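Local structure of hypothetical protein (Deinococcus radiodurans, 1U5K) at residues A96-A101 with H230-L235; A133-Y138 with L187-H192; I147-R152 with G168-C173; P161-P166 with K175-P180. The protein is a zinc-binding protein that is probably involved in DNA repair and in recombination by the RecF pathway. One frame throughout, in Å; residues are numbered along the deposited sequence.

Contact 1 of 4, residues A96-A101 with H230-L235; sequences AEFADA and HSWRQL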
loop_
_atom_site.group_PDB
_atom_site.type_symbol
_atom_site.label_atom_id
_atom_site.label_comp_id
_atom_site.label_asym_id
_atom_site.label_seq_id
_atom_site.Cartn_x
_atom_site.Cartn_y
_atom_site.Cartn_z
ATOM N N ALA A 96 -0.509 3.161 13.392
ATOM C CA ALA A 96 -0.926 4.405 12.764
ATOM C C ALA A 96 -1.794 4.162 11.525
ATOM O O ALA A 96 -2.901 4.698 11.423
ATOM C CB ALA A 96 0.254 5.281 12.453
ATOM N N GLU A 97 -1.298 3.341 10.605
ATOM C CA GLU A 97 -2.002 3.082 9.347
ATOM C C GLU A 97 -3.236 2.206 9.598
ATOM O O GLU A 97 -4.291 2.383 8.996
ATOM C CB GLU A 97 -1.044 2.491 8.305
ATOM C CG GLU A 97 0.015 3.471 7.812
ATOM C CD GLU A 97 -0.543 4.568 6.910
ATOM O OE1 GLU A 97 -1.725 4.524 6.491
ATOM O OE2 GLU A 97 0.227 5.491 6.584
ATOM N N PHE A 98 -3.154 1.311 10.578
ATOM C CA PHE A 98 -4.278 0.453 10.908
ATOM C C PHE A 98 -5.408 1.295 11.482
ATOM O O PHE A 98 -6.562 1.169 11.057
ATOM C CB PHE A 98 -3.878 -0.618 11.930
ATOM C CG PHE A 98 -5.039 -1.404 12.463
ATOM C CD1 PHE A 98 -5.615 -2.432 11.732
ATOM C CD2 PHE A 98 -5.559 -1.106 13.711
ATOM C CE1 PHE A 98 -6.700 -3.160 12.258
ATOM C CE2 PHE A 98 -6.614 -1.837 14.237
ATOM C CZ PHE A 98 -7.199 -2.843 13.497
ATOM N N ALA A 99 -5.078 2.166 12.427
ATOM C CA ALA A 99 -6.120 3.000 13.026
ATOM C C ALA A 99 -6.820 3.897 11.998
ATOM O O ALA A 99 -8.046 4.032 11.997
ATOM C CB ALA A 99 -5.571 3.825 14.173
ATOM N N ASP A 100 -6.038 4.446 11.077
ATOM C CA ASP A 100 -6.572 5.340 10.055
ATOM C C ASP A 100 -7.506 4.592 9.122
ATOM O O ASP A 100 -8.474 5.164 8.643
ATOM C CB ASP A 100 -5.464 5.955 9.210
ATOM C CG ASP A 100 -5.954 7.123 8.371
ATOM O OD1 ASP A 100 -6.763 7.960 8.811
ATOM O OD2 ASP A 100 -5.580 7.250 7.199
ATOM N N ALA A 101 -7.187 3.326 8.877
ATOM C CA ALA A 101 -7.948 2.491 7.976
ATOM C C ALA A 101 -9.218 1.997 8.642
ATOM O O ALA A 101 -10.235 1.813 7.972
ATOM C CB ALA A 101 -7.092 1.341 7.536
ATOM N N HIS A 230 -6.823 -0.918 2.538
ATOM C CA HIS A 230 -6.145 -1.665 3.596
ATOM C C HIS A 230 -4.668 -1.909 3.264
ATOM O O HIS A 230 -4.116 -3.004 3.397
ATOM C CB HIS A 230 -6.956 -2.921 3.934
ATOM C CG HIS A 230 -8.315 -2.595 4.479
ATOM N ND1 HIS A 230 -8.490 -1.922 5.665
ATOM C CD2 HIS A 230 -9.548 -2.727 3.937
ATOM C CE1 HIS A 230 -9.772 -1.670 5.845
ATOM N NE2 HIS A 230 -10.436 -2.165 4.818
ATOM N N SER A 231 -4.023 -0.814 2.874
ATOM C CA SER A 231 -2.576 -0.741 2.702
ATOM C C SER A 231 -1.776 -0.971 3.986
ATOM O O SER A 231 -0.576 -1.241 3.998
ATOM C CB SER A 231 -2.222 0.584 2.027
ATOM O OG SER A 231 -2.614 1.718 2.781
ATOM N N TRP A 232 -2.417 -0.803 5.128
ATOM C CA TRP A 232 -1.781 -1.092 6.402
ATOM C C TRP A 232 -1.309 -2.529 6.500
ATOM O O TRP A 232 -0.429 -2.845 7.293
ATOM C CB TRP A 232 -2.746 -0.779 7.545
ATOM C CG TRP A 232 -3.963 -1.628 7.591
ATOM C CD1 TRP A 232 -5.162 -1.339 7.029
ATOM C CD2 TRP A 232 -4.110 -2.896 8.243
ATOM N NE1 TRP A 232 -6.042 -2.366 7.250
ATOM C CE2 TRP A 232 -5.428 -3.330 8.010
ATOM C CE3 TRP A 232 -3.271 -3.712 9.001
ATOM C CZ2 TRP A 232 -5.927 -4.528 8.528
ATOM C CZ3 TRP A 232 -3.765 -4.916 9.509
ATOM C CH2 TRP A 232 -5.075 -5.323 9.247
ATOM N N ARG A 233 -1.864 -3.413 5.676
ATOM C CA ARG A 233 -1.400 -4.793 5.635
ATOM C C ARG A 233 0.030 -5.000 5.132
ATOM O O ARG A 233 0.636 -6.004 5.468
ATOM C CB ARG A 233 -2.344 -5.649 4.808
ATOM C CG ARG A 233 -3.683 -5.817 5.479
ATOM C CD ARG A 233 -4.820 -5.595 4.548
ATOM N NE ARG A 233 -4.963 -6.656 3.588
ATOM C CZ ARG A 233 -5.202 -6.503 2.287
ATOM N NH1 ARG A 233 -5.269 -5.331 1.668
ATOM N NH2 ARG A 233 -5.353 -7.602 1.564
ATOM N N GLN A 234 0.592 -4.005 4.456
ATOM C CA GLN A 234 2.020 -3.947 4.160
ATOM C C GLN A 234 2.906 -4.012 5.412
ATOM O O GLN A 234 4.067 -4.436 5.375
ATOM C CB GLN A 234 2.288 -2.646 3.411
ATOM C CG GLN A 234 1.681 -2.566 2.031
ATOM C CD GLN A 234 2.133 -3.748 1.185
ATOM O OE1 GLN A 234 3.324 -3.905 0.898
ATOM N NE2 GLN A 234 1.199 -4.618 0.857
ATOM N N LEU A 235 2.361 -3.582 6.545
ATOM C CA LEU A 235 3.127 -3.538 7.774
ATOM C C LEU A 235 2.914 -4.687 8.759
ATOM O O LEU A 235 3.550 -4.718 9.813
ATOM C CB LEU A 235 2.876 -2.201 8.469
ATOM C CG LEU A 235 3.145 -0.988 7.592
ATOM C CD1 LEU A 235 2.728 0.279 8.310
ATOM C CD2 LEU A 235 4.576 -0.911 7.065
#

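Contact 2 of 4, residues A133-Y138 with L187-H192; sequences ALVMSY and LDFLRH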
loop_
_atom_site.group_PDB
_atom_site.type_symbol
_atom_site.label_atom_id
_atom_site.label_comp_id
_atom_site.label_asym_id
_atom_site.label_seq_id
_atom_site.Cartn_x
_atom_site.Cartn_y
_atom_site.Cartn_z
ATOM N N ALA A 133 0.917 -4.546 19.780
ATOM C CA ALA A 133 0.168 -4.199 18.574
ATOM C C ALA A 133 -0.986 -5.157 18.309
ATOM O O ALA A 133 -2.065 -4.694 17.944
ATOM C CB ALA A 133 1.096 -4.104 17.365
ATOM N N LEU A 134 -0.792 -6.460 18.507
ATOM C CA LEU A 134 -1.874 -7.429 18.422
ATOM C C LEU A 134 -3.019 -7.068 19.354
ATOM O O LEU A 134 -4.181 -6.968 18.956
ATOM C CB LEU A 134 -1.430 -8.873 18.660
ATOM C CG LEU A 134 -1.005 -9.596 17.396
ATOM C CD1 LEU A 134 -0.357 -10.903 17.774
ATOM C CD2 LEU A 134 -2.118 -9.773 16.349
ATOM N N VAL A 135 -2.671 -6.829 20.609
ATOM C CA VAL A 135 -3.655 -6.565 21.642
ATOM C C VAL A 135 -4.436 -5.290 21.360
ATOM O O VAL A 135 -5.656 -5.282 21.452
ATOM C CB VAL A 135 -3.001 -6.525 23.033
ATOM C CG1 VAL A 135 -3.952 -5.966 24.060
ATOM C CG2 VAL A 135 -2.564 -7.919 23.396
ATOM N N MET A 136 -3.719 -4.242 20.970
ATOM C CA MET A 136 -4.277 -2.916 20.797
ATOM C C MET A 136 -5.107 -2.859 19.519
ATOM O O MET A 136 -6.188 -2.277 19.494
ATOM C CB MET A 136 -3.148 -1.881 20.771
ATOM C CG MET A 136 -2.419 -1.794 22.116
ATOM S SD MET A 136 -3.487 -1.282 23.445
ATOM C CE MET A 136 -3.492 0.348 23.212
ATOM N N SER A 137 -4.625 -3.507 18.468
ATOM C CA SER A 137 -5.391 -3.558 17.235
ATOM C C SER A 137 -6.745 -4.276 17.414
ATOM O O SER A 137 -7.800 -3.761 17.007
ATOM C CB SER A 137 -4.446 -3.980 16.092
ATOM O OG SER A 137 -4.311 -5.384 16.122
ATOM N N TYR A 138 -6.774 -5.393 18.139
ATOM C CA TYR A 138 -8.031 -6.081 18.431
ATOM C C TYR A 138 -8.935 -5.262 19.352
ATOM O O TYR A 138 -10.147 -5.146 19.128
ATOM C CB TYR A 138 -7.790 -7.488 18.992
ATOM C CG TYR A 138 -7.634 -8.584 17.980
ATOM C CD1 TYR A 138 -6.420 -8.790 17.346
ATOM C CD2 TYR A 138 -8.707 -9.418 17.629
ATOM C CE1 TYR A 138 -6.290 -9.786 16.403
ATOM C CE2 TYR A 138 -8.568 -10.448 16.716
ATOM C CZ TYR A 138 -7.348 -10.623 16.093
ATOM O OH TYR A 138 -7.131 -11.624 15.172
ATOM N N LEU A 187 -7.876 -19.280 20.491
ATOM C CA LEU A 187 -9.311 -19.178 20.676
ATOM C C LEU A 187 -9.648 -18.257 21.829
ATOM O O LEU A 187 -10.575 -17.452 21.768
ATOM C CB LEU A 187 -9.957 -20.533 20.979
ATOM C CG LEU A 187 -10.663 -21.251 19.838
ATOM C CD1 LEU A 187 -11.284 -22.539 20.406
ATOM C CD2 LEU A 187 -11.667 -20.333 19.159
ATOM N N ASP A 188 -8.875 -18.397 22.897
ATOM C CA ASP A 188 -9.151 -17.597 24.071
ATOM C C ASP A 188 -8.930 -16.114 23.786
ATOM O O ASP A 188 -9.698 -15.243 24.209
ATOM C CB ASP A 188 -8.301 -18.111 25.232
ATOM C CG ASP A 188 -8.224 -17.131 26.352
ATOM O OD1 ASP A 188 -7.164 -16.478 26.407
ATOM O OD2 ASP A 188 -9.155 -16.898 27.142
ATOM N N PHE A 189 -7.852 -15.820 23.076
ATOM C CA PHE A 189 -7.599 -14.454 22.639
ATOM C C PHE A 189 -8.726 -13.914 21.771
ATOM O O PHE A 189 -9.292 -12.863 22.050
ATOM C CB PHE A 189 -6.274 -14.342 21.895
ATOM C CG PHE A 189 -5.969 -12.939 21.464
ATOM C CD1 PHE A 189 -5.385 -12.053 22.346
ATOM C CD2 PHE A 189 -6.324 -12.506 20.195
ATOM C CE1 PHE A 189 -5.106 -10.763 21.928
ATOM C CE2 PHE A 189 -6.070 -11.207 19.791
ATOM C CZ PHE A 189 -5.430 -10.358 20.646
ATOM N N LEU A 190 -9.060 -14.660 20.729
ATOM C CA LEU A 190 -10.091 -14.232 19.797
ATOM C C LEU A 190 -11.425 -13.961 20.482
ATOM O O LEU A 190 -12.078 -12.976 20.157
ATOM C CB LEU A 190 -10.232 -15.259 18.676
ATOM C CG LEU A 190 -9.073 -15.365 17.700
ATOM C CD1 LEU A 190 -9.358 -16.444 16.699
ATOM C CD2 LEU A 190 -8.684 -14.089 17.007
ATOM N N ARG A 191 -11.797 -14.776 21.470
ATOM C CA ARG A 191 -13.079 -14.665 22.143
ATOM C C ARG A 191 -13.182 -13.522 23.135
ATOM O O ARG A 191 -14.268 -13.014 23.412
ATOM C CB ARG A 191 -13.432 -15.983 22.840
ATOM C CG ARG A 191 -13.770 -17.121 21.896
ATOM C CD ARG A 191 -13.957 -18.434 22.641
ATOM N NE ARG A 191 -14.489 -19.503 21.819
ATOM C CZ ARG A 191 -14.369 -20.797 22.082
ATOM N NH1 ARG A 191 -13.716 -21.230 23.146
ATOM N NH2 ARG A 191 -14.931 -21.677 21.273
ATOM N N HIS A 192 -12.041 -13.066 23.628
ATOM C CA HIS A 192 -12.032 -12.136 24.743
ATOM C C HIS A 192 -11.225 -10.865 24.519
ATOM O O HIS A 192 -11.342 -9.945 25.309
ATOM C CB HIS A 192 -11.506 -12.901 25.956
ATOM C CG HIS A 192 -12.364 -14.079 26.307
ATOM N ND1 HIS A 192 -13.687 -13.934 26.659
ATOM C CD2 HIS A 192 -12.112 -15.408 26.318
ATOM C CE1 HIS A 192 -14.210 -15.125 26.890
ATOM N NE2 HIS A 192 -13.273 -16.035 26.698
#

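Contact 3 of 4, residues I147-R152 with G168-C173; sequences IPQTAR and GGQLLC. With ZN (zinc ion), chain C.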
loop_
_atom_site.group_PDB
_atom_site.type_symbol
_atom_site.label_atom_id
_atom_site.label_comp_id
_atom_site.label_asym_id
_atom_site.label_seq_id
_atom_site.Cartn_x
_atom_site.Cartn_y
_atom_site.Cartn_z
ATOM N N ILE A 147 -18.448 -4.990 13.511
ATOM C CA ILE A 147 -19.180 -5.797 14.487
ATOM C C ILE A 147 -18.525 -7.159 14.713
ATOM O O ILE A 147 -18.715 -8.121 13.956
ATOM C CB ILE A 147 -20.656 -6.000 14.095
ATOM C CG1 ILE A 147 -21.347 -4.653 13.885
ATOM C CG2 ILE A 147 -21.375 -6.896 15.118
ATOM C CD1 ILE A 147 -22.293 -4.254 15.014
ATOM N N PRO A 148 -17.687 -7.209 15.744
ATOM C CA PRO A 148 -17.051 -8.471 16.114
ATOM C C PRO A 148 -18.154 -9.453 16.542
ATOM O O PRO A 148 -19.183 -9.053 17.111
ATOM C CB PRO A 148 -16.114 -8.064 17.253
ATOM C CG PRO A 148 -16.015 -6.557 17.229
ATOM C CD PRO A 148 -17.236 -6.061 16.558
ATOM N N GLN A 149 -17.977 -10.732 16.220
ATOM C CA GLN A 149 -18.995 -11.736 16.523
ATOM C C GLN A 149 -18.338 -13.107 16.620
ATOM O O GLN A 149 -18.073 -13.714 15.592
ATOM C CB GLN A 149 -20.103 -11.721 15.463
ATOM C CG GLN A 149 -21.400 -12.399 15.841
ATOM C CD GLN A 149 -21.302 -13.908 15.765
ATOM O OE1 GLN A 149 -21.433 -14.526 14.697
ATOM N NE2 GLN A 149 -21.062 -14.507 16.914
ATOM N N THR A 150 -18.024 -13.537 17.840
ATOM C CA THR A 150 -17.372 -14.813 18.149
ATOM C C THR A 150 -18.209 -15.862 18.896
ATOM O O THR A 150 -17.771 -16.991 19.076
ATOM C CB THR A 150 -16.081 -14.551 18.957
ATOM O OG1 THR A 150 -16.348 -13.692 20.071
ATOM C CG2 THR A 150 -15.075 -13.776 18.130
ATOM N N ALA A 151 -19.439 -15.537 19.269
ATOM C CA ALA A 151 -20.302 -16.441 20.016
ATOM C C ALA A 151 -20.993 -17.490 19.148
ATOM O O ALA A 151 -21.360 -18.540 19.658
ATOM C CB ALA A 151 -21.348 -15.653 20.809
ATOM N N ARG A 152 -21.152 -17.244 17.851
ATOM C CA ARG A 152 -21.839 -18.174 16.961
ATOM C C ARG A 152 -21.139 -18.363 15.617
ATOM O O ARG A 152 -20.506 -17.450 15.098
ATOM C CB ARG A 152 -23.267 -17.684 16.730
ATOM C CG ARG A 152 -24.130 -17.608 17.982
ATOM C CD ARG A 152 -25.546 -17.181 17.638
ATOM N NE ARG A 152 -26.542 -17.374 18.692
ATOM C CZ ARG A 152 -27.100 -18.521 19.076
ATOM N NH1 ARG A 152 -26.780 -19.703 18.557
ATOM N NH2 ARG A 152 -27.994 -18.473 20.056
ATOM N N GLY A 168 -14.948 -14.723 5.843
ATOM C CA GLY A 168 -15.443 -13.542 6.523
ATOM C C GLY A 168 -14.565 -13.082 7.664
ATOM O O GLY A 168 -14.805 -12.016 8.224
ATOM N N GLY A 169 -13.578 -13.885 8.042
ATOM C CA GLY A 169 -12.712 -13.576 9.165
ATOM C C GLY A 169 -13.309 -13.606 10.562
ATOM O O GLY A 169 -12.766 -13.024 11.507
ATOM N N GLN A 170 -14.428 -14.313 10.710
ATOM C CA GLN A 170 -15.046 -14.548 12.006
ATOM C C GLN A 170 -14.613 -15.939 12.469
ATOM O O GLN A 170 -13.448 -16.282 12.292
ATOM C CB GLN A 170 -16.558 -14.374 11.842
ATOM C CG GLN A 170 -16.921 -12.955 11.503
ATOM C CD GLN A 170 -18.390 -12.602 11.383
ATOM O OE1 GLN A 170 -18.684 -11.451 11.122
ATOM N NE2 GLN A 170 -19.306 -13.527 11.624
ATOM N N LEU A 171 -15.539 -16.780 12.937
ATOM C CA LEU A 171 -15.271 -18.170 13.291
ATOM C C LEU A 171 -16.373 -19.118 12.792
ATOM O O LEU A 171 -17.529 -18.723 12.695
ATOM C CB LEU A 171 -15.183 -18.296 14.803
ATOM C CG LEU A 171 -14.115 -17.456 15.526
ATOM C CD1 LEU A 171 -14.431 -17.515 16.998
ATOM C CD2 LEU A 171 -12.722 -17.962 15.246
ATOM N N LEU A 172 -16.010 -20.352 12.470
ATOM C CA LEU A 172 -16.912 -21.386 11.969
ATOM C C LEU A 172 -16.943 -22.563 12.929
ATOM O O LEU A 172 -15.941 -22.846 13.593
ATOM C CB LEU A 172 -16.467 -21.892 10.597
ATOM C CG LEU A 172 -16.540 -20.855 9.487
ATOM C CD1 LEU A 172 -15.886 -21.395 8.226
ATOM C CD2 LEU A 172 -17.964 -20.368 9.292
ATOM N N CYS A 173 -18.069 -23.279 12.974
ATOM C CA CYS A 173 -18.149 -24.523 13.740
ATOM C C CYS A 173 -17.471 -25.661 12.990
ATOM O O CYS A 173 -17.149 -25.562 11.800
ATOM C CB CYS A 173 -19.603 -24.901 14.069
ATOM S SG CYS A 173 -20.556 -25.485 12.649
HETATM ZN ZN ZN C . -21.672 -23.862 11.418
HETATM O O HOH W 1 -20.400 -9.424 12.366
HETATM O O HOH W 2 -18.280 -16.041 14.184
#

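Contact 4 of 4, residues P161-P166 with K175-P180; sequences PEHPDP and KCAALP. With ZN (zinc ion), chain C.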
loop_
_atom_site.group_PDB
_atom_site.type_symbol
_atom_site.label_atom_id
_atom_site.label_comp_id
_atom_site.label_asym_id
_atom_site.label_seq_id
_atom_site.Cartn_x
_atom_site.Cartn_y
_atom_site.Cartn_z
ATOM N N PRO A 161 -18.144 -21.515 18.127
ATOM C CA PRO A 161 -17.316 -22.042 17.040
ATOM C C PRO A 161 -15.831 -21.957 17.385
ATOM O O PRO A 161 -15.384 -21.010 18.030
ATOM C CB PRO A 161 -17.647 -21.106 15.873
ATOM C CG PRO A 161 -18.042 -19.816 16.496
ATOM C CD PRO A 161 -18.733 -20.213 17.778
ATOM N N GLU A 162 -15.056 -22.913 16.894
ATOM C CA GLU A 162 -13.644 -22.988 17.228
ATOM C C GLU A 162 -12.725 -22.917 16.016
ATOM O O GLU A 162 -11.511 -23.066 16.147
ATOM C CB GLU A 162 -13.387 -24.297 17.971
ATOM C CG GLU A 162 -14.178 -24.462 19.254
ATOM C CD GLU A 162 -13.769 -25.693 20.046
ATOM O OE1 GLU A 162 -13.312 -26.683 19.437
ATOM O OE2 GLU A 162 -13.868 -25.652 21.292
ATOM N N HIS A 163 -13.295 -22.728 14.829
ATOM C CA HIS A 163 -12.487 -22.855 13.623
ATOM C C HIS A 163 -12.343 -21.554 12.843
ATOM O O HIS A 163 -13.225 -20.686 12.905
ATOM C CB HIS A 163 -13.054 -23.917 12.680
ATOM C CG HIS A 163 -13.133 -25.289 13.281
ATOM N ND1 HIS A 163 -12.473 -26.366 12.728
ATOM C CD2 HIS A 163 -13.835 -25.776 14.333
ATOM C CE1 HIS A 163 -12.731 -27.448 13.438
ATOM N NE2 HIS A 163 -13.555 -27.121 14.418
ATOM N N PRO A 164 -11.270 -21.475 12.057
ATOM C CA PRO A 164 -11.028 -20.322 11.183
ATOM C C PRO A 164 -12.139 -20.149 10.156
ATOM O O PRO A 164 -12.725 -21.145 9.733
ATOM C CB PRO A 164 -9.721 -20.673 10.465
ATOM C CG PRO A 164 -9.091 -21.737 11.270
ATOM C CD PRO A 164 -10.211 -22.487 11.910
ATOM N N ASP A 165 -12.403 -18.900 9.788
ATOM C CA ASP A 165 -13.380 -18.481 8.792
ATOM C C ASP A 165 -12.590 -17.773 7.686
ATOM O O ASP A 165 -12.361 -16.572 7.787
ATOM C CB ASP A 165 -14.355 -17.500 9.460
ATOM C CG ASP A 165 -15.288 -16.861 8.489
ATOM O OD1 ASP A 165 -15.376 -17.406 7.365
ATOM O OD2 ASP A 165 -15.955 -15.831 8.766
ATOM N N PRO A 166 -12.135 -18.479 6.659
ATOM C CA PRO A 166 -11.359 -17.843 5.585
ATOM C C PRO A 166 -12.145 -16.855 4.730
ATOM O O PRO A 166 -11.522 -15.962 4.148
ATOM C CB PRO A 166 -10.790 -19.020 4.773
ATOM C CG PRO A 166 -11.437 -20.258 5.265
ATOM C CD PRO A 166 -12.216 -19.945 6.525
ATOM N N LYS A 175 -18.644 -28.287 11.812
ATOM C CA LYS A 175 -19.384 -28.777 10.668
ATOM C C LYS A 175 -19.263 -27.881 9.440
ATOM O O LYS A 175 -19.253 -28.391 8.330
ATOM C CB LYS A 175 -20.859 -28.983 11.030
ATOM C CG LYS A 175 -21.134 -30.013 12.116
ATOM C CD LYS A 175 -20.934 -31.470 11.739
ATOM C CE LYS A 175 -21.539 -32.431 12.788
ATOM N NZ LYS A 175 -22.930 -32.919 12.420
ATOM N N CYS A 176 -19.111 -26.573 9.609
ATOM C CA CYS A 176 -19.025 -25.649 8.486
ATOM C C CYS A 176 -17.580 -25.469 8.028
ATOM O O CYS A 176 -17.330 -25.055 6.910
ATOM C CB CYS A 176 -19.657 -24.315 8.877
ATOM S SG CYS A 176 -21.450 -24.379 9.080
ATOM N N ALA A 177 -16.626 -25.861 8.862
ATOM C CA ALA A 177 -15.214 -25.595 8.648
ATOM C C ALA A 177 -14.533 -26.707 7.844
ATOM O O ALA A 177 -14.899 -27.875 7.920
ATOM C CB ALA A 177 -14.532 -25.427 9.981
ATOM N N ALA A 178 -13.559 -26.319 7.034
ATOM C CA ALA A 178 -12.716 -27.262 6.316
ATOM C C ALA A 178 -11.289 -27.224 6.860
ATOM O O ALA A 178 -10.434 -27.941 6.350
ATOM C CB ALA A 178 -12.708 -26.908 4.837
ATOM N N LEU A 179 -11.011 -26.350 7.822
ATOM C CA LEU A 179 -9.707 -26.280 8.471
ATOM C C LEU A 179 -9.768 -26.733 9.926
ATOM O O LEU A 179 -10.829 -26.681 10.543
ATOM C CB LEU A 179 -9.183 -24.845 8.405
ATOM C CG LEU A 179 -8.920 -24.296 7.004
ATOM C CD1 LEU A 179 -8.573 -22.810 7.116
ATOM C CD2 LEU A 179 -7.798 -25.095 6.372
ATOM N N PRO A 180 -8.647 -27.192 10.478
ATOM C CA PRO A 180 -8.606 -27.612 11.885
ATOM C C PRO A 180 -8.874 -26.473 12.862
ATOM O O PRO A 180 -8.686 -25.319 12.512
ATOM C CB PRO A 180 -7.180 -28.145 12.091
ATOM C CG PRO A 180 -6.441 -27.948 10.816
ATOM C CD PRO A 180 -7.364 -27.382 9.779
HETATM ZN ZN ZN C . -21.672 -23.862 11.418
HETATM O O HOH W 3 -12.279 -23.588 8.412
#

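Contact 1 of 4, residues A96-A101 with H230-L235
Trp232 presents an indole face to the ring edge of Phe98, a T-shaped pair: the Phe98 ring and the six-membered ring of Trp232 have centroids 4.9 Å apart and planes at 81°. Phe98 CD1 stands over the six-membered ring on one indole face, while Arg233 CG lies over the centre of the opposite one. With CG between the backbone N and the carbonyl carbon (chi1 65°), the indole is turned toward Phe98 and Ala101. Packing is closest at the five-membered ring, where Trp232 CD1 comes to 3.3 Å from Ala101 CB. Trp232 CB rests on the helix backbone, 3.7 Å from Glu97 C. Rotation is fixed by the N-H: Trp232 NE1 donates in the indole plane to His230 ND1 over 2.9 Å (154°). Replacing Trp232 by a leucine would probably leave His230 ND1 without this donor and the Phe98 edge without a face to meet. The Leu235 end is looser: Leu235 CD1 stays 4.2 Å from Glu97 CG, and Leu235, partly exposed, also packs on Ala84 of the second subunit. No hydrogen bond crosses the contact. The Glu97 carboxylate is held elsewhere, in a salt bridge with Arg14 of strand 5-17. The 3-10 turn 231-235 thus lies along helix 86-102, with Trp232 also against Leu94 of that helix and Glu219 of helix 211-225, while Ala96 touches Ile13 of strand 5-17.

Contact 2 of 4, residues A133-Y138 with L187-H192
Phe189 drives its ring edge into the face of Tyr138, and this aromatic pair carries most of the contact. Phe189 CE2 stands over the centre of the tyrosine ring, 3.5 Å from Tyr138 CD1; the centroids are 4.8 Å apart and the planes meet at 79°, which defines an edge-to-face stack. CG of Phe189 is anti to the backbone N (chi1 -178°), a setting that carries the ring across the gap between the helices.

The aliphatic contacts flank this pair. Val135 CG2 lies 4.1 Å from Phe189 CE1, near the plane of that ring, and Leu190 CD2 approaches the outer part of the tyrosine, 3.7 Å from Tyr138 CE2.

Polar contributions come from elsewhere, for no hydrogen bond joins the two segments. The Tyr138 hydroxyl is engaged by Leu214 O of helix 211-225, and Leu214 also packs on Phe189 and Leu190.

Between these segments the axes approach to 11.3 Å at an angle of 33° between their N-to-C directions, a wide spacing bridged by large side chains rather than by backbone proximity. The pair, buried between helices 129-141 and 184-192 and backed by helix 211-225, is part of the helical core of the C-terminal region of RecO.

Contact 3 of 4, residues I147-R152 with G168-C173
Thr150 and Leu171 meet at an oblique angle, with Leu171 CD1 3.9 Å from Thr150 CB and almost as close to the methyl CG2. CG of Leu171 lies anti to its carbonyl carbon (chi1 -59°), which turns the isobutyl group toward Thr150, CD1 leading. The other pair of side chains is polar. Gln170, extended beyond CG, crosses the bent side chain of Gln149 at about a right angle, and their amide planes are 81° apart; the two amides are therefore neither stacked nor coplanar.

No direct hydrogen bond spans the segments, and water takes that role. One water donates to Ile147 O at 2.7 Å and to Gln170 OE1 at 2.9 Å, tying the end of the extended glutamine to the opposite backbone. A second accepts from Leu171 N at 3.1 Å and stands 2.7 Å from Gln149 O and 2.8 Å from Arg152 O, although more acceptors surround it than it has protons to give. Leu171 also has a backbone hydrogen bond with Ala154, and Arg152 NH1 is hydrogen-bonded to Gly157 O.

Beyond the strand, Cys173 SG binds the zinc ion at 2.3 Å. Cys153, directly after Arg152, is another of the four ligands. Zinc thus ties the chain just after Arg152 to Cys173, next to a small apolar contact and two bridging waters, which is consistent with a join that relies on metal and water as well as on packing.

Contact 4 of 4, residues P161-P166 with K175-P180
Leu179 O receives the ring N-H of His163: the bond from His163 ND1 to Leu179 O is 2.8 Å long and nearly straight, at 166°. The donor lies in the carbonyl plane with a C=O...N angle of 157°, and the oxygen lies in the imidazole plane, so both flat groups are well aligned for it. Beside this bond Ala177 presses its methyl against the base of the histidine, Ala177 CB being 3.4 Å from His163 CB. With CG anti to the carbonyl carbon (chi1 -60°), the imidazole reaches past that methyl to the Leu179 carbonyl. Losing the imidazole to an alanine here would probably leave Leu179 O without its donor and the Ala177 methyl with only a CB to rest on.

Further along, the contact is made by the Pro164 ring, the Pro180 carbonyl and Leu179. Pro164 CD lies 3.3 Å from Pro180 O, and Leu179 CD1 reaches Pro164 CB at 4.1 Å, with Pro166 slightly farther off. A water completes the seam, donating to Pro164 O at 2.8 Å and accepting from Leu179 N at 3.1 Å. Leu179 packs as well on Pro19 of the second subunit.

Toward the start of segment 175-180, Cys176 SG binds the zinc ion at 2.4 Å together with Cys153, Cys156 and Cys173. Two Cys-X-X-Cys pairs gripping one metal, with the short hairpin of strands 163-164 and 171-172 leading into the second pair, form a four-cysteine site consistent with the zinc ribbon class to which the RecO C-terminal family is related.

Contacts 3 and 4 form one unit: their centres are 10 Å apart, both include a zinc ligand, and their strands pair, with Leu172 N probably hydrogen-bonded to His163 O at 2.8 Å. Gln170 N likewise probably bonds to Asp165 OD2 (2.9 Å). Contact 2 joins this unit to the helices; its centre is 13 Å from that of contact 3, and Leu190 CD1 meets Leu171 CD2 at 4.0 Å. Contact 1 is farther in, 17 Å from contact 2 between centres, yet Phe98 CE2 touches Ser137 CB at 3.6 Å. Along the chain, contacts 3 and 4 interleave and both nest inside contact 2, itself inside contact 1, so the zinc unit is an excursion from the helical body.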